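Local coordinates for ABC transporter periplasmic peptide-binding protein (Pseudoalteromonas, PDB 4QFL), which binds dipeptides in the periplasm, here Ala-Phe, and probably hands them on to a membrane-bound ABC transporter, at residues Pro39-Pro44 / Ile55-Tyr61; His102-Tyr106 / Pro212-Lys216; His222-Lys228 / Glu240-Ile246; His235-Leu239 / Ala530-Lys534. One frame throughout, in Å; residues are numbered along the deposited sequence.

Interaction 1 of 4, residues Pro39-Pro44 / Ile55-Tyr61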
# COMPACT_ATOMS: atom_id res chain seq x y z
N PRO A 39 4.15 9.60 -9.61
CA PRO A 39 3.44 8.33 -9.80
C PRO A 39 4.17 7.46 -10.80
O PRO A 39 4.67 7.99 -11.79
CB PRO A 39 2.09 8.77 -10.39
CG PRO A 39 2.43 10.02 -11.15
CD PRO A 39 3.53 10.70 -10.37
N VAL A 40 4.22 6.16 -10.56
CA VAL A 40 4.98 5.24 -11.42
C VAL A 40 4.18 4.81 -12.64
O VAL A 40 4.71 4.24 -13.58
CB VAL A 40 5.43 3.97 -10.66
CG1 VAL A 40 6.41 4.33 -9.56
CG2 VAL A 40 4.24 3.23 -10.10
N SER A 41 2.89 5.11 -12.62
CA SER A 41 1.99 4.69 -13.68
C SER A 41 0.66 5.39 -13.45
O SER A 41 0.44 5.99 -12.39
CB SER A 41 1.81 3.18 -13.62
OG SER A 41 1.04 2.71 -14.71
N PHE A 42 -0.23 5.31 -14.42
CA PHE A 42 -1.59 5.76 -14.19
C PHE A 42 -2.58 4.59 -14.09
O PHE A 42 -3.79 4.78 -14.10
CB PHE A 42 -2.00 6.82 -15.21
CG PHE A 42 -1.38 8.14 -14.92
CD1 PHE A 42 -0.15 8.47 -15.43
CD2 PHE A 42 -1.99 9.02 -14.04
CE1 PHE A 42 0.44 9.68 -15.12
CE2 PHE A 42 -1.40 10.22 -13.73
CZ PHE A 42 -0.19 10.54 -14.27
N ASN A 43 -2.02 3.39 -13.97
CA ASN A 43 -2.80 2.19 -13.72
C ASN A 43 -2.43 1.56 -12.39
O ASN A 43 -1.31 1.08 -12.21
CB ASN A 43 -2.61 1.19 -14.86
CG ASN A 43 -3.27 -0.13 -14.58
OD1 ASN A 43 -4.03 -0.28 -13.63
ND2 ASN A 43 -2.97 -1.12 -15.42
N PRO A 44 -3.38 1.55 -11.43
CA PRO A 44 -3.13 1.06 -10.07
C PRO A 44 -2.68 -0.40 -10.02
O PRO A 44 -2.07 -0.81 -9.04
CB PRO A 44 -4.50 1.21 -9.39
CG PRO A 44 -5.20 2.27 -10.18
CD PRO A 44 -4.74 2.10 -11.58
N ILE A 55 -2.54 9.28 -5.72
CA ILE A 55 -2.81 10.18 -6.84
C ILE A 55 -3.93 9.67 -7.75
O ILE A 55 -4.87 10.40 -8.05
CB ILE A 55 -1.55 10.43 -7.71
CG1 ILE A 55 -0.45 11.07 -6.87
CG2 ILE A 55 -1.87 11.32 -8.91
CD1 ILE A 55 0.87 11.21 -7.58
N ILE A 56 -3.85 8.41 -8.19
CA ILE A 56 -4.65 7.94 -9.31
C ILE A 56 -5.92 7.13 -9.00
O ILE A 56 -6.89 7.21 -9.75
CB ILE A 56 -3.78 7.10 -10.30
CG1 ILE A 56 -3.32 5.81 -9.64
CG2 ILE A 56 -2.60 7.92 -10.79
CD1 ILE A 56 -2.48 4.91 -10.56
N ALA A 57 -5.92 6.37 -7.92
CA ALA A 57 -6.92 5.31 -7.74
C ALA A 57 -8.35 5.80 -7.54
O ALA A 57 -9.24 5.49 -8.33
CB ALA A 57 -6.50 4.41 -6.59
N ASN A 58 -8.58 6.56 -6.47
CA ASN A 58 -9.92 7.04 -6.16
C ASN A 58 -10.34 8.19 -7.04
O ASN A 58 -11.52 8.54 -7.07
CB ASN A 58 -10.03 7.47 -4.69
CG ASN A 58 -9.96 6.31 -3.74
OD1 ASN A 58 -9.10 6.27 -2.86
ND2 ASN A 58 -10.85 5.36 -3.92
N GLN A 59 -9.39 8.79 -7.75
CA GLN A 59 -9.68 9.96 -8.56
C GLN A 59 -10.12 9.61 -9.98
O GLN A 59 -11.09 10.15 -10.49
CB GLN A 59 -8.49 10.92 -8.58
CG GLN A 59 -8.33 11.74 -7.30
CD GLN A 59 -8.09 10.89 -6.07
OE1 GLN A 59 -7.07 10.21 -5.95
NE2 GLN A 59 -9.04 10.92 -5.14
N LEU A 60 -9.40 8.70 -10.63
CA LEU A 60 -9.69 8.38 -12.02
C LEU A 60 -10.59 7.18 -12.19
O LEU A 60 -11.15 6.99 -13.27
CB LEU A 60 -8.39 8.12 -12.79
CG LEU A 60 -7.42 9.28 -12.93
CD1 LEU A 60 -6.11 8.75 -13.45
CD2 LEU A 60 -7.99 10.32 -13.87
N TYR A 61 -10.71 6.37 -11.15
CA TYR A 61 -11.33 5.05 -11.29
C TYR A 61 -12.41 4.73 -10.24
O TYR A 61 -12.56 5.46 -9.27
CB TYR A 61 -10.26 3.95 -11.19
CG TYR A 61 -9.19 4.00 -12.25
CD1 TYR A 61 -9.46 3.59 -13.55
CD2 TYR A 61 -7.90 4.43 -11.95
CE1 TYR A 61 -8.47 3.61 -14.53
CE2 TYR A 61 -6.90 4.46 -12.92
CZ TYR A 61 -7.19 4.05 -14.21
OH TYR A 61 -6.21 4.09 -15.18
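Ile56 reaches from the helix into the bend formed by Phe42 and Pro44, and its branches divide the work. From CB, which faces the loop, CG2 goes to the aromatic side and lies 3.5 Å from CD2 of Phe42. CG1 takes the position between the backbone N and the carbonyl carbon (chi1 67°), which sends it toward the proline, 4.0 Å from CG of Pro44. At the tip, CD1 settles against backbone as well as side chain, 3.5 Å from the carbonyl carbon of Phe42 and 3.6 Å from O of Ser41, a buried acceptor with no polar partner. The loop is shaped in part by an ST turn, in which Ser41 OG accepts from Asn43 N. Between the two segments the chain passes Thr48, Thr49 and Gly50, which line the pocket of the bound dipeptide, so this fold-back joins the start of the pocket loop to the later turns of helix 50-60. Just beyond the helix, the hydroxyl of Tyr61 donates to O of Phe42 at 2.7 Å, the donor tilted 25° from the carbonyl plane, while CE2 of Tyr61 presses on CD of Pro44 at 3.5 Å. A phenylalanine at Tyr61 would probably leave the Phe42 carbonyl without this donor. Farther back, CD1 of Ile55 lies across the ring of Pro39, 3.9 Å from its CD.

Interaction 2 of 4, residues His102-Tyr106 / Pro212-Lys216; sequences HTTAY and PYIYK
His102 and Ile214 make the CH-pi contact of this pair. CG1 of Ile214 sits over one face of the imidazole, 3.6 Å from the ring centroid and 16° off the normal, and the two side chains run past each other in opposite directions. The other branch of the isoleucine, CG2, meets the methyl CG2 of Thr104 at 3.6 Å.

The aromatic contact is oblique. The rings of Tyr106 and Tyr215 have planes 67° apart, and CD1 of Tyr215 lies at the edge of the Tyr106 ring, nearest to OH of Tyr106 at 3.1 Å. A chi1 of 39° swings the Tyr106 ring back over its own turn, so that Thr104 OG1 lies over its centre. That same OG1 accepts from Tyr106 N, forming an ST turn. The phenol oxygen of Tyr106 is hydrogen-bonded to Pro207 O.

Polar links between the segments run through water. One molecule bridges ND1 of His102, at 3.1 Å, and the backbone N of Tyr215, from which it accepts at 2.6 Å. A second accepts from Ala105 N at 3.0 Å and donates to Tyr215 O at 2.9 Å. Since NE2 of His102 is bonded to Gly211 O, both ring nitrogens are engaged, which should limit the rotation of the imidazole.

With both backbone groups of Tyr215 met by water, the arrangement is that of a loop laid along an edge strand: strand 213-219 pairs on one side with strand 223-228, and on the other is covered through solvent bridges and side chains.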
# COMPACT_ATOMS: atom_id res chain seq x y z
N HIS A 102 -14.65 7.76 -19.34
CA HIS A 102 -14.18 9.11 -19.66
C HIS A 102 -14.10 9.40 -21.15
O HIS A 102 -13.69 8.57 -21.95
CB HIS A 102 -12.78 9.36 -19.08
CG HIS A 102 -12.73 9.32 -17.59
ND1 HIS A 102 -11.58 9.03 -16.90
CD2 HIS A 102 -13.69 9.53 -16.66
CE1 HIS A 102 -11.82 9.06 -15.60
NE2 HIS A 102 -13.10 9.37 -15.43
N THR A 103 -14.50 10.61 -21.51
CA THR A 103 -14.10 11.18 -22.76
C THR A 103 -12.85 11.97 -22.43
O THR A 103 -12.87 12.87 -21.59
CB THR A 103 -15.17 12.10 -23.34
OG1 THR A 103 -16.32 11.32 -23.69
CG2 THR A 103 -14.65 12.82 -24.58
N THR A 104 -11.74 11.60 -23.07
CA THR A 104 -10.50 12.31 -22.87
C THR A 104 -10.05 12.81 -24.22
O THR A 104 -10.73 12.57 -25.22
CB THR A 104 -9.42 11.36 -22.38
OG1 THR A 104 -9.07 10.48 -23.46
CG2 THR A 104 -9.90 10.56 -21.17
N ALA A 105 -8.91 13.48 -24.25
CA ALA A 105 -8.31 13.97 -25.50
C ALA A 105 -7.98 12.82 -26.45
O ALA A 105 -8.01 13.00 -27.66
CB ALA A 105 -7.06 14.79 -25.21
N TYR A 106 -7.69 11.65 -25.90
CA TYR A 106 -7.23 10.52 -26.70
C TYR A 106 -8.27 9.40 -26.86
O TYR A 106 -8.03 8.42 -27.56
CB TYR A 106 -5.92 9.98 -26.11
CG TYR A 106 -5.92 9.98 -24.59
CD1 TYR A 106 -6.39 8.88 -23.88
CD2 TYR A 106 -5.47 11.08 -23.87
CE1 TYR A 106 -6.41 8.88 -22.49
CE2 TYR A 106 -5.49 11.08 -22.48
CZ TYR A 106 -5.96 9.98 -21.81
OH TYR A 106 -5.98 9.97 -20.43
N PRO A 212 -14.34 10.05 -10.75
CA PRO A 212 -14.78 11.44 -10.62
C PRO A 212 -13.93 12.47 -11.36
O PRO A 212 -14.41 13.57 -11.61
CB PRO A 212 -14.72 11.70 -9.11
CG PRO A 212 -13.76 10.71 -8.59
CD PRO A 212 -13.94 9.48 -9.45
N TYR A 213 -12.68 12.13 -11.69
CA TYR A 213 -11.82 13.05 -12.43
C TYR A 213 -11.20 12.37 -13.62
O TYR A 213 -11.09 11.15 -13.67
CB TYR A 213 -10.73 13.62 -11.52
CG TYR A 213 -11.29 14.23 -10.25
CD1 TYR A 213 -11.74 15.55 -10.22
CD2 TYR A 213 -11.39 13.47 -9.09
CE1 TYR A 213 -12.26 16.11 -9.06
CE2 TYR A 213 -11.91 14.02 -7.93
CZ TYR A 213 -12.35 15.35 -7.92
OH TYR A 213 -12.86 15.90 -6.76
N ILE A 214 -10.80 13.17 -14.60
CA ILE A 214 -10.30 12.67 -15.87
C ILE A 214 -8.88 13.15 -16.06
O ILE A 214 -8.53 14.24 -15.63
CB ILE A 214 -11.16 13.21 -17.04
CG1 ILE A 214 -12.63 12.89 -16.79
CG2 ILE A 214 -10.69 12.63 -18.36
CD1 ILE A 214 -13.54 13.39 -17.87
N TYR A 215 -8.07 12.33 -16.71
CA TYR A 215 -6.69 12.70 -17.00
C TYR A 215 -6.59 13.86 -18.00
O TYR A 215 -7.22 13.84 -19.06
CB TYR A 215 -5.93 11.49 -17.55
CG TYR A 215 -4.53 11.77 -18.01
CD1 TYR A 215 -4.28 12.30 -19.27
CD2 TYR A 215 -3.44 11.49 -17.19
CE1 TYR A 215 -3.00 12.55 -19.71
CE2 TYR A 215 -2.14 11.74 -17.62
CZ TYR A 215 -1.94 12.26 -18.88
OH TYR A 215 -0.66 12.51 -19.32
N LYS A 216 -5.80 14.88 -17.64
CA LYS A 216 -5.52 16.00 -18.53
C LYS A 216 -4.04 16.07 -18.92
O LYS A 216 -3.70 16.09 -20.10
CB LYS A 216 -5.98 17.32 -17.89
CG LYS A 216 -5.73 18.55 -18.73
CD LYS A 216 -6.57 18.53 -20.00
CE LYS A 216 -6.17 19.66 -20.96
NZ LYS A 216 -6.39 21.02 -20.38
O HOH W 1 -8.65 9.86 -17.39
O HOH W 2 -7.09 14.23 -21.96

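Interaction 3 of 4, residues His222-Lys228 / Glu240-Ile246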
# COMPACT_ATOMS: atom_id res chain seq x y z
N HIS A 222 7.04 16.82 -11.99
CA HIS A 222 6.61 18.18 -11.70
C HIS A 222 5.14 18.23 -11.33
O HIS A 222 4.80 18.68 -10.25
CB HIS A 222 6.88 19.14 -12.87
CG HIS A 222 6.47 20.55 -12.60
ND1 HIS A 222 6.18 21.45 -13.60
CD2 HIS A 222 6.28 21.22 -11.43
CE1 HIS A 222 5.85 22.61 -13.07
NE2 HIS A 222 5.90 22.50 -11.76
N LEU A 223 4.27 17.78 -12.22
CA LEU A 223 2.86 17.84 -11.88
C LEU A 223 1.94 16.87 -12.60
O LEU A 223 2.28 16.31 -13.63
CB LEU A 223 2.31 19.26 -12.00
CG LEU A 223 2.25 19.98 -13.35
CD1 LEU A 223 1.35 19.30 -14.37
CD2 LEU A 223 1.77 21.40 -13.09
N VAL A 224 0.78 16.69 -12.00
CA VAL A 224 -0.30 15.98 -12.65
C VAL A 224 -1.56 16.83 -12.54
O VAL A 224 -1.85 17.43 -11.50
CB VAL A 224 -0.47 14.54 -12.11
CG1 VAL A 224 0.07 14.43 -10.71
CG2 VAL A 224 -1.92 14.08 -12.20
N ARG A 225 -2.27 16.93 -13.66
CA ARG A 225 -3.47 17.72 -13.74
C ARG A 225 -4.64 16.82 -14.17
O ARG A 225 -4.54 16.09 -15.15
CB ARG A 225 -3.26 18.86 -14.74
CG ARG A 225 -4.37 19.85 -14.80
CD ARG A 225 -4.17 20.80 -15.97
NE ARG A 225 -2.84 21.40 -15.98
CZ ARG A 225 -2.47 22.41 -15.20
NH1 ARG A 225 -3.33 22.91 -14.32
NH2 ARG A 225 -1.25 22.91 -15.28
N PHE A 226 -5.71 16.87 -13.38
CA PHE A 226 -6.97 16.20 -13.69
C PHE A 226 -8.08 17.24 -13.75
O PHE A 226 -7.97 18.33 -13.16
CB PHE A 226 -7.36 15.21 -12.58
CG PHE A 226 -6.43 14.04 -12.41
CD1 PHE A 226 -5.63 13.58 -13.45
CD2 PHE A 226 -6.36 13.39 -11.18
CE1 PHE A 226 -4.79 12.50 -13.27
CE2 PHE A 226 -5.51 12.30 -11.00
CZ PHE A 226 -4.72 11.86 -12.05
N TYR A 227 -9.16 16.91 -14.44
CA TYR A 227 -10.34 17.76 -14.41
C TYR A 227 -11.61 16.96 -14.11
O TYR A 227 -11.67 15.75 -14.29
CB TYR A 227 -10.49 18.58 -15.69
CG TYR A 227 -10.77 17.78 -16.93
CD1 TYR A 227 -9.76 17.09 -17.58
CD2 TYR A 227 -12.05 17.71 -17.45
CE1 TYR A 227 -10.02 16.36 -18.73
CE2 TYR A 227 -12.32 16.99 -18.59
CZ TYR A 227 -11.30 16.32 -19.23
OH TYR A 227 -11.57 15.60 -20.37
N LYS A 228 -12.62 17.67 -13.63
CA LYS A 228 -13.85 17.05 -13.19
C LYS A 228 -14.52 16.23 -14.31
O LYS A 228 -14.58 16.65 -15.47
CB LYS A 228 -14.80 18.13 -12.64
CG LYS A 228 -16.20 18.09 -13.18
CD LYS A 228 -17.11 19.01 -12.39
CE LYS A 228 -18.57 18.69 -12.68
NZ LYS A 228 -19.50 19.35 -11.72
N GLU A 240 -13.48 21.64 -9.97
CA GLU A 240 -13.31 21.77 -11.41
C GLU A 240 -11.96 21.22 -11.85
O GLU A 240 -11.83 20.56 -12.89
CB GLU A 240 -13.41 23.24 -11.84
CG GLU A 240 -14.78 23.86 -11.67
CD GLU A 240 -15.78 23.33 -12.68
OE1 GLU A 240 -15.36 22.99 -13.81
OE2 GLU A 240 -16.98 23.25 -12.34
N GLN A 241 -10.95 21.53 -11.04
CA GLN A 241 -9.58 21.18 -11.35
C GLN A 241 -8.89 20.61 -10.13
O GLN A 241 -9.13 21.06 -9.00
CB GLN A 241 -8.82 22.41 -11.82
CG GLN A 241 -9.01 22.76 -13.27
CD GLN A 241 -7.95 23.75 -13.74
OE1 GLN A 241 -7.05 24.11 -12.98
NE2 GLN A 241 -8.06 24.19 -14.99
N LEU A 242 -8.04 19.63 -10.37
CA LEU A 242 -7.22 19.02 -9.34
C LEU A 242 -5.81 18.93 -9.90
O LEU A 242 -5.58 18.24 -10.90
CB LEU A 242 -7.71 17.61 -9.06
CG LEU A 242 -8.20 17.26 -7.66
CD1 LEU A 242 -8.48 15.76 -7.60
CD2 LEU A 242 -7.17 17.68 -6.62
N VAL A 243 -4.87 19.61 -9.26
CA VAL A 243 -3.47 19.48 -9.64
C VAL A 243 -2.71 18.86 -8.47
O VAL A 243 -2.93 19.23 -7.32
CB VAL A 243 -2.84 20.84 -10.01
CG1 VAL A 243 -1.48 20.62 -10.67
CG2 VAL A 243 -3.76 21.62 -10.94
N TYR A 244 -1.84 17.91 -8.78
CA TYR A 244 -0.86 17.39 -7.83
C TYR A 244 0.51 18.01 -8.10
O TYR A 244 1.02 17.95 -9.22
CB TYR A 244 -0.76 15.87 -7.91
CG TYR A 244 -2.00 15.15 -7.47
CD1 TYR A 244 -3.06 14.98 -8.34
CD2 TYR A 244 -2.11 14.64 -6.19
CE1 TYR A 244 -4.21 14.32 -7.95
CE2 TYR A 244 -3.26 13.99 -5.78
CZ TYR A 244 -4.30 13.83 -6.67
OH TYR A 244 -5.43 13.17 -6.28
N ASP A 245 1.09 18.61 -7.07
CA ASP A 245 2.39 19.23 -7.16
C ASP A 245 3.39 18.25 -6.59
O ASP A 245 3.42 18.01 -5.39
CB ASP A 245 2.39 20.53 -6.34
CG ASP A 245 3.72 21.25 -6.36
OD1 ASP A 245 4.73 20.61 -6.69
OD2 ASP A 245 3.75 22.45 -6.03
N ILE A 246 4.18 17.63 -7.46
CA ILE A 246 5.14 16.62 -7.01
C ILE A 246 6.32 17.25 -6.29
O ILE A 246 7.19 17.87 -6.91
CB ILE A 246 5.64 15.80 -8.17
CG1 ILE A 246 4.46 15.23 -8.95
CG2 ILE A 246 6.54 14.69 -7.67
CD1 ILE A 246 3.55 14.39 -8.13
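Val224 and Tyr244 exchange two backbone bonds, Tyr244 N giving to Val224 O at 2.8 Å and Val224 N to Tyr244 O at 3.1 Å. Phe226 and Leu242 form the next hydrogen-bonded pair: Phe226 N reaches Leu242 O at 2.8 Å, almost straight at 176°, and Leu242 N returns to Phe226 O. Single bonds finish the ladder, Ile246 N to His222 O at one end and Lys228 N to Glu240 O at the other. The intervening residues turn their amide groups outward, Arg225 to Lys216 and Glu217, Tyr227 to Ile214, Gln241 to Leu31.

Charged side chains find their mates outside the pair: Arg225 with Glu217, Asp245 with Lys256, and Lys228 with Glu236. Even so, NH1 of Arg225 lies alongside Val243, 3.6 Å from its CG2.

On the buried face, CG1 of Val224 presses on CB of Tyr244 at 3.3 Å. CG of Tyr244 is anti to the carbonyl carbon (chi1 -66°), and its ring extends to Phe226, where CE1 comes within 3.9 Å of CE2 of Phe226 with the planes 70° apart. An alanine in place of Tyr244 would probably open a gap beside Phe226 and leave Ile55 of the overlying helix without that aromatic neighbour.

His222 and Leu223 both face Arg219, a classic beta bulge where strand 223-228 begins. Together with strand 213-219 these two strands make an antiparallel meander, which strand 30-35 continues in parallel to strand 241-246.

Interaction 4 of 4, residues His235-Leu239 / Ala530-Lys534; sequences HEVAL and ANARK
The carbonyl oxygen of Ala530 accepts from two waters. One donates to it at 2.8 Å and accepts from the backbone N of Ala238, also at 2.8 Å, so one water joins the two segments. The other makes a weak, long bond to it and has firmer partners: it donates to Ala532 O at 2.6 Å and accepts from Leu239 N at 3.2 Å. Two consecutive amides of the 235-239 loop are thereby satisfied by solvent rather than by protein carbonyls. CE1 of His235 also comes within 2.9 Å of Ala530 O, a close contact and not a hydrogen bond.

His235 is approached from two directions. While Ala530 O is at the ring edge, OD1 of Asn531 lies over one face, 3.4 Å from NE2 of His235, with the amide and ring planes only 25° apart; the angle is too poor for a hydrogen bond. A chi1 of 59° curls the imidazole over its own chain and lets ND1 make a weak bond to Glu236 O. Tyr232 meets the imidazole edge-to-face.

Beyond the waters the contact turns apolar. CD1 of Leu239 touches CB of Ala532 at 3.7 Å, and CB of Ala238 lies 3.7 Å from CB of Arg533. Leu31 of strand 30-35 adjoins both Leu239 and Ala532, and Lys534 bonds to Gly30 O, so the C-terminal tail meets the first strand here too. Such chemistry implies a join made by bridging water and a few apolar contacts, with direct polar bonds between the segments replaced by solvent.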
# COMPACT_ATOMS: atom_id res chain seq x y z
N HIS A 235 -21.87 10.72 -8.08
CA HIS A 235 -22.32 12.02 -7.60
C HIS A 235 -21.86 13.15 -8.49
O HIS A 235 -21.06 12.97 -9.39
CB HIS A 235 -21.88 12.25 -6.14
CG HIS A 235 -20.40 12.20 -5.91
ND1 HIS A 235 -19.57 13.29 -6.11
CD2 HIS A 235 -19.60 11.20 -5.46
CE1 HIS A 235 -18.33 12.95 -5.82
NE2 HIS A 235 -18.32 11.69 -5.42
N GLU A 236 -22.41 14.34 -8.24
CA GLU A 236 -21.98 15.53 -8.95
C GLU A 236 -20.65 15.96 -8.35
O GLU A 236 -20.59 16.34 -7.19
CB GLU A 236 -23.02 16.64 -8.79
CG GLU A 236 -22.71 17.87 -9.60
CD GLU A 236 -22.75 17.61 -11.10
OE1 GLU A 236 -23.64 16.85 -11.55
OE2 GLU A 236 -21.90 18.16 -11.83
N VAL A 237 -19.59 15.88 -9.13
CA VAL A 237 -18.26 16.25 -8.66
C VAL A 237 -18.12 17.76 -8.42
O VAL A 237 -18.49 18.57 -9.27
CB VAL A 237 -17.18 15.78 -9.65
CG1 VAL A 237 -15.79 16.19 -9.17
CG2 VAL A 237 -17.27 14.27 -9.83
N ALA A 238 -17.60 18.13 -7.26
CA ALA A 238 -17.53 19.53 -6.87
C ALA A 238 -16.36 20.30 -7.50
O ALA A 238 -16.56 21.33 -8.12
CB ALA A 238 -17.50 19.65 -5.35
N LEU A 239 -15.14 19.79 -7.35
CA LEU A 239 -13.96 20.48 -7.87
C LEU A 239 -13.91 20.51 -9.41
O LEU A 239 -14.24 19.53 -10.06
CB LEU A 239 -12.69 19.82 -7.33
CG LEU A 239 -12.28 20.17 -5.91
CD1 LEU A 239 -11.26 19.17 -5.39
CD2 LEU A 239 -11.72 21.58 -5.87
N ALA A 530 -12.43 12.31 -4.05
CA ALA A 530 -13.69 12.16 -4.76
C ALA A 530 -14.76 13.15 -4.29
O ALA A 530 -15.57 13.62 -5.10
CB ALA A 530 -14.21 10.73 -4.64
N ASN A 531 -14.78 13.44 -2.99
CA ASN A 531 -15.79 14.35 -2.44
C ASN A 531 -15.23 15.69 -1.98
O ASN A 531 -15.92 16.47 -1.33
CB ASN A 531 -16.53 13.69 -1.27
CG ASN A 531 -17.43 12.57 -1.72
OD1 ASN A 531 -18.52 12.80 -2.26
ND2 ASN A 531 -16.98 11.34 -1.50
N ALA A 532 -13.99 15.95 -2.34
CA ALA A 532 -13.34 17.21 -1.97
C ALA A 532 -14.04 18.41 -2.59
O ALA A 532 -14.59 18.33 -3.69
CB ALA A 532 -11.88 17.18 -2.37
N ARG A 533 -13.99 19.54 -1.88
CA ARG A 533 -14.48 20.82 -2.39
C ARG A 533 -13.81 21.96 -1.63
O ARG A 533 -13.25 21.75 -0.56
CB ARG A 533 -16.00 20.92 -2.24
CG ARG A 533 -16.53 20.43 -0.91
CD ARG A 533 -17.99 20.78 -0.76
NE ARG A 533 -18.17 22.21 -0.52
CZ ARG A 533 -18.96 23.00 -1.24
NH1 ARG A 533 -19.66 22.50 -2.27
NH2 ARG A 533 -19.05 24.29 -0.93
N LYS A 534 -13.88 23.17 -2.18
CA LYS A 534 -13.34 24.34 -1.48
C LYS A 534 -14.41 25.32 -0.99
O LYS A 534 -15.59 25.16 -1.28
CB LYS A 534 -12.25 25.04 -2.32
CG LYS A 534 -10.88 24.38 -2.18
CD LYS A 534 -9.94 24.67 -3.34
CE LYS A 534 -9.31 26.05 -3.22
NZ LYS A 534 -8.26 26.29 -4.26
O HOH W 3 -17.16 15.87 -5.69
O HOH W 4 -14.95 16.97 -5.83

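From the N terminus, interaction 1 closes a short loop that runs from the end of strand 30-35, past the dipeptide pocket, into helix 50-60. Interaction 2 follows it in series and spans more than a hundred residues, bringing the 102-106 loop back to strand 213-219. The next strands are paired by interaction 3, whose connecting loop contains residues 235-239. That loop is taken up by interaction 4, so interactions 3 and 4 cross, and the C-terminal tail is brought to the same side of the molecule. Leu60 packs on Phe226 and the backbone O of Gln59 accepts from Tyr213 N, tying helix to sheet, while Lys228 of interaction 3 holds the 235-239 loop that the tail meets.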